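Local coordinates for protein uncharacterized metal-dependent hydrolase (Pyrococcus horikoshii, PDB 3IGH) that is uncharacterized but, as a member of the amidohydrolase family, probably hydrolyses carbon-nitrogen bonds other than peptide bonds with the help of bound metal, at residues 10-13 with 19-22; 23-26 with 32-35. All blocks are in the same frame, centred on the assembly; numbering follows the deposited sequence.

Overall arrangement
Two successive beta hairpins near the start of the chain illustrate how one antiparallel scheme serves different surroundings. Their centres lie about 28 and 31 Å from the centre of the chain and about 10 Å from each other. Contact 1 (10-13 with 19-22) is the more open: methyl packing on one face is balanced by the chain of Lys20 beside Tyr12, and a water, on the other. In contact 2 (23-26 with 32-35) the side-chain packing is almost wholly apolar, lying against helix 37-47 and touching the second subunit. The hairpins are joined where 19-22 runs into 23-26, and Ser22 N probably donates to Gly35 O, while Ile11 packs on Leu24.

Contact 1: 10-13 with 19-22; sequences TIYT and KKVS
The antiparallel hairpin of strands 10-14 and 19-21 is held in this contact by Ile11, Tyr12 and Thr13 facing Lys19, Lys20 and Val21. Ile11 and Val21 form a hydrogen-bonded pair: Ile11 N donates to Val21 O at 2.9 Å, and Val21 N returns a bond to Ile11 O at 2.8 Å. Two residues on, Thr13 N reaches Lys19 O at 2.9 Å. Tyr12 and Lys20 make the non-hydrogen-bonded pair between them. Their side chains run side by side in the same direction, and CG of Lys20 approaches the ring obliquely, 3.6 Å from Tyr12 CE1. A bend at chi3 (71°) in Lys20 carries CE across to the methyl of Thr10, with Thr10 CG2 and Lys20 CE 3.8 Å apart. A water hydrogen-bonds to Tyr12 OH and, weakly, accepts from Lys20 NZ; the hydroxyl also has a weak bond to Asp473. On the other side methyl groups meet: CG2 of Val21 sits 3.7 Å from Thr13 CG2 and also meets Ile11 CB, while Ile11 touches Val59 of the neighbouring strand. The chemistry is thus divided by face, with branched side chains meeting largely through their methyls on one and, on the other, a lysine whose methylenes line an aromatic ring while its ammonium group makes a weak bond to water.

Contact 2: 23-26 with 32-35; sequences GLVI and IYAG
A classic beta bulge interrupts the hairpin of strands 23-27 and 30-35, where Ile32 and Tyr33 both face the single residue Val25. The backbone of Val25 serves both: its N donates to Tyr33 O at 2.8 Å, and its O accepts from Ile32 N in a nearly straight bond (176° at the hydrogen). Its two methyls are shared in the same way. With CG1 anti to the backbone N (chi1 -175°), that methyl lies 3.7 Å from Ile32 CG1, while Val25 CG2 meets Tyr33 CB at 3.8 Å and approaches the ring obliquely through CD2. Were Val25 replaced by an alanine, Ile32 CG1 and Tyr33 CB would probably lose their methyl partners and a gap would be likely to open beside Ala40 and Val44 of helix 37-47, on which the valine also packs. Leu24 and Ala34 form a non-hydrogen-bonded pair on the reverse face, Leu24 CD2 reaching Ala34 CB at 3.7 Å. Past them, Gly35 N bonds to Gly23 O at 2.9 Å, whereas the return bond from Gly23 N to Gly35 O is weak and bent, 126° at the hydrogen. The Tyr33 hydroxyl lies close to Gly35, which has no side chain, and bonds weakly to Asp36 N. Tyr33 also packs on Leu46 of the second subunit, and Ile32 on Ser27 of that subunit. The bulge therefore puts two large side chains beside one valine, giving a largely apolar surface that meets both the chain's own helix and the partner subunit, while main-chain bonds supply the polar pairing between the strands.

Contact 1: 10-13 with 19-22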
ATOM      1  N   THR A  10      -6.984  34.111   9.701  1.00 37.51           N
ATOM      2  CA  THR A  10      -8.328  33.770   9.273  1.00 43.30           C
ATOM      3  C   THR A  10      -8.248  32.474   8.484  1.00 42.69           C
ATOM      4  O   THR A  10      -7.714  32.431   7.370  1.00 43.52           O
ATOM      5  CB  THR A  10      -8.949  34.899   8.438  1.00 46.60           C
ATOM      6  OG1 THR A  10      -9.080  36.072   9.251  1.00 49.30           O
ATOM      7  CG2 THR A  10     -10.318  34.502   7.911  1.00 43.72           C
ATOM      8  N   ILE A  11      -8.772  31.416   9.086  1.00 44.54           N
ATOM      9  CA  ILE A  11      -8.662  30.083   8.512  1.00 41.06           C
ATOM     10  C   ILE A  11     -10.026  29.640   8.029  1.00 34.99           C
ATOM     11  O   ILE A  11     -10.941  29.474   8.826  1.00 36.33           O
ATOM     12  CB  ILE A  11      -8.112  29.072   9.545  1.00 38.84           C
ATOM     13  CG1 ILE A  11      -6.738  29.532  10.046  1.00 38.73           C
ATOM     14  CG2 ILE A  11      -8.034  27.665   8.930  1.00 38.86           C
ATOM     15  CD1 ILE A  11      -6.497  29.266  11.506  1.00 46.64           C
ATOM     16  N   TYR A  12     -10.158  29.465   6.715  1.00 38.08           N
ATOM     17  CA  TYR A  12     -11.374  28.886   6.134  1.00 34.23           C
ATOM     18  C   TYR A  12     -11.275  27.371   6.232  1.00 36.84           C
ATOM     19  O   TYR A  12     -10.342  26.778   5.698  1.00 41.40           O
ATOM     20  CB  TYR A  12     -11.529  29.303   4.666  1.00 38.00           C
ATOM     21  CG  TYR A  12     -11.880  30.762   4.486  1.00 44.23           C
ATOM     22  CD1 TYR A  12     -13.204  31.182   4.526  1.00 40.87           C
ATOM     23  CD2 TYR A  12     -10.888  31.725   4.291  1.00 43.60           C
ATOM     24  CE1 TYR A  12     -13.539  32.520   4.368  1.00 47.64           C
ATOM     25  CE2 TYR A  12     -11.214  33.067   4.135  1.00 51.92           C
ATOM     26  CZ  TYR A  12     -12.545  33.456   4.175  1.00 49.33           C
ATOM     27  OH  TYR A  12     -12.893  34.783   4.025  1.00 55.20           O
ATOM     28  N   THR A  13     -12.225  26.752   6.925  1.00 35.83           N
ATOM     29  CA  THR A  13     -12.207  25.306   7.103  1.00 39.94           C
ATOM     30  C   THR A  13     -13.139  24.618   6.126  1.00 43.62           C
ATOM     31  O   THR A  13     -12.998  23.426   5.878  1.00 37.64           O
ATOM     32  CB  THR A  13     -12.591  24.871   8.542  1.00 42.08           C
ATOM     33  OG1 THR A  13     -13.978  25.146   8.781  1.00 46.45           O
ATOM     34  CG2 THR A  13     -11.722  25.579   9.582  1.00 37.75           C
ATOM     35  N   LYS A  19     -17.363  28.218   6.634  1.00 49.48           N
ATOM     36  CA  LYS A  19     -16.942  28.189   8.041  1.00 48.61           C
ATOM     37  C   LYS A  19     -15.534  28.759   8.185  1.00 48.12           C
ATOM     38  O   LYS A  19     -14.612  28.359   7.460  1.00 47.61           O
ATOM     39  CB  LYS A  19     -16.968  26.768   8.616  1.00 45.99           C
ATOM     40  CG  LYS A  19     -18.297  26.039   8.557  1.00 57.59           C
ATOM     41  CD  LYS A  19     -18.252  24.775   9.417  1.00 66.82           C
ATOM     42  CE  LYS A  19     -19.392  23.810   9.089  1.00 85.14           C
ATOM     43  NZ  LYS A  19     -20.741  24.338   9.446  1.00 82.79           N
ATOM     44  N   LYS A  20     -15.375  29.702   9.114  1.00 40.29           N
ATOM     45  CA  LYS A  20     -14.070  30.292   9.410  1.00 45.06           C
ATOM     46  C   LYS A  20     -13.735  30.131  10.885  1.00 48.26           C
ATOM     47  O   LYS A  20     -14.617  30.198  11.746  1.00 46.37           O
ATOM     48  CB  LYS A  20     -14.026  31.786   9.082  1.00 49.55           C
ATOM     49  CG  LYS A  20     -14.685  32.210   7.795  1.00 60.13           C
ATOM     50  CD  LYS A  20     -15.202  33.638   7.908  1.00 82.10           C
ATOM     51  CE  LYS A  20     -14.079  34.669   7.924  1.00 85.90           C
ATOM     52  NZ  LYS A  20     -14.595  36.057   8.090  1.00 77.51           N
ATOM     53  N   VAL A  21     -12.452  29.913  11.167  1.00 43.24           N
ATOM     54  CA  VAL A  21     -11.945  29.902  12.538  1.00 45.71           C
ATOM     55  C   VAL A  21     -10.688  30.764  12.624  1.00 46.20           C
ATOM     56  O   VAL A  21     -10.172  31.232  11.600  1.00 46.07           O
ATOM     57  CB  VAL A  21     -11.651  28.460  13.060  1.00 42.67           C
ATOM     58  CG1 VAL A  21     -12.901  27.584  13.019  1.00 41.15           C
ATOM     59  CG2 VAL A  21     -10.487  27.813  12.299  1.00 44.14           C
ATOM     60  N   SER A  22     -10.197  30.972  13.843  1.00 48.84           N
ATOM     61  CA  SER A  22      -8.994  31.766  14.054  1.00 50.32           C
ATOM     62  C   SER A  22      -7.799  30.918  14.489  1.00 50.21           C
ATOM     63  O   SER A  22      -6.669  31.411  14.545  1.00 47.16           O
ATOM     64  CB  SER A  22      -9.253  32.915  15.046  1.00 51.43           C
ATOM     65  OG  SER A  22      -9.785  32.433  16.269  1.00 48.91           O
TER
HETATM   66  O   HOH W   1     -12.197  37.056   6.004  1.00 56.17           O

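Contact 2: 23-26 with 32-35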
ATOM      1  N   GLY A  23      -8.044  29.639  14.769  1.00 46.81           N
ATOM      2  CA  GLY A  23      -6.984  28.750  15.225  1.00 44.29           C
ATOM      3  C   GLY A  23      -7.148  27.305  14.796  1.00 42.55           C
ATOM      4  O   GLY A  23      -8.254  26.770  14.818  1.00 43.20           O
ATOM      5  N   LEU A  24      -6.033  26.691  14.401  1.00 43.11           N
ATOM      6  CA  LEU A  24      -5.977  25.265  14.070  1.00 46.28           C
ATOM      7  C   LEU A  24      -4.924  24.580  14.919  1.00 41.55           C
ATOM      8  O   LEU A  24      -3.880  25.162  15.189  1.00 42.94           O
ATOM      9  CB  LEU A  24      -5.584  25.046  12.602  1.00 45.47           C
ATOM     10  CG  LEU A  24      -6.558  25.109  11.429  1.00 50.32           C
ATOM     11  CD1 LEU A  24      -5.833  24.636  10.176  1.00 45.46           C
ATOM     12  CD2 LEU A  24      -7.795  24.265  11.661  1.00 42.39           C
ATOM     13  N   VAL A  25      -5.193  23.343  15.330  1.00 42.96           N
ATOM     14  CA  VAL A  25      -4.145  22.491  15.899  1.00 43.76           C
ATOM     15  C   VAL A  25      -3.931  21.300  14.983  1.00 40.43           C
ATOM     16  O   VAL A  25      -4.889  20.628  14.605  1.00 43.64           O
ATOM     17  CB  VAL A  25      -4.464  22.003  17.335  1.00 41.83           C
ATOM     18  CG1 VAL A  25      -3.285  21.226  17.903  1.00 46.02           C
ATOM     19  CG2 VAL A  25      -4.773  23.177  18.243  1.00 49.99           C
ATOM     20  N   ILE A  26      -2.672  21.055  14.627  1.00 37.63           N
ATOM     21  CA  ILE A  26      -2.309  19.974  13.724  1.00 45.40           C
ATOM     22  C   ILE A  26      -1.418  18.956  14.431  1.00 47.06           C
ATOM     23  O   ILE A  26      -0.408  19.312  15.047  1.00 47.20           O
ATOM     24  CB  ILE A  26      -1.589  20.502  12.454  1.00 43.20           C
ATOM     25  CG1 ILE A  26      -2.488  21.486  11.697  1.00 45.54           C
ATOM     26  CG2 ILE A  26      -1.162  19.346  11.533  1.00 39.25           C
ATOM     27  CD1 ILE A  26      -1.711  22.482  10.871  1.00 47.27           C
ATOM     28  N   ILE A  32      -6.712  18.517  14.439  1.00 39.00           N
ATOM     29  CA  ILE A  32      -7.355  17.938  15.634  1.00 39.20           C
ATOM     30  C   ILE A  32      -8.224  18.920  16.419  1.00 44.55           C
ATOM     31  O   ILE A  32      -9.093  18.518  17.204  1.00 42.75           O
ATOM     32  CB  ILE A  32      -6.343  17.211  16.544  1.00 47.14           C
ATOM     33  CG1 ILE A  32      -5.232  18.151  17.004  1.00 49.03           C
ATOM     34  CG2 ILE A  32      -5.745  16.026  15.808  1.00 39.33           C
ATOM     35  CD1 ILE A  32      -4.511  17.665  18.245  1.00 59.40           C
ATOM     36  N   TYR A  33      -7.988  20.209  16.189  1.00 37.85           N
ATOM     37  CA  TYR A  33      -8.839  21.268  16.697  1.00 42.76           C
ATOM     38  C   TYR A  33      -8.940  22.386  15.656  1.00 38.27           C
ATOM     39  O   TYR A  33      -7.945  22.761  15.044  1.00 35.96           O
ATOM     40  CB  TYR A  33      -8.310  21.812  18.039  1.00 44.17           C
ATOM     41  CG  TYR A  33      -9.105  22.987  18.575  1.00 45.19           C
ATOM     42  CD1 TYR A  33     -10.332  22.791  19.214  1.00 50.49           C
ATOM     43  CD2 TYR A  33      -8.636  24.294  18.433  1.00 50.82           C
ATOM     44  CE1 TYR A  33     -11.071  23.868  19.693  1.00 54.15           C
ATOM     45  CE2 TYR A  33      -9.363  25.374  18.909  1.00 53.94           C
ATOM     46  CZ  TYR A  33     -10.580  25.156  19.534  1.00 52.32           C
ATOM     47  OH  TYR A  33     -11.300  26.231  20.003  1.00 54.42           O
ATOM     48  N   ALA A  34     -10.160  22.877  15.451  1.00 35.74           N
ATOM     49  CA  ALA A  34     -10.420  24.061  14.637  1.00 44.55           C
ATOM     50  C   ALA A  34     -11.351  24.948  15.447  1.00 41.36           C
ATOM     51  O   ALA A  34     -12.466  24.533  15.772  1.00 46.16           O
ATOM     52  CB  ALA A  34     -11.089  23.675  13.310  1.00 32.86           C
ATOM     53  N   GLY A  35     -10.895  26.153  15.783  1.00 41.42           N
ATOM     54  CA  GLY A  35     -11.706  27.075  16.573  1.00 49.39           C
ATOM     55  C   GLY A  35     -10.982  28.346  16.965  1.00 53.28           C
ATOM     56  O   GLY A  35     -10.286  28.957  16.141  1.00 50.59           O
TER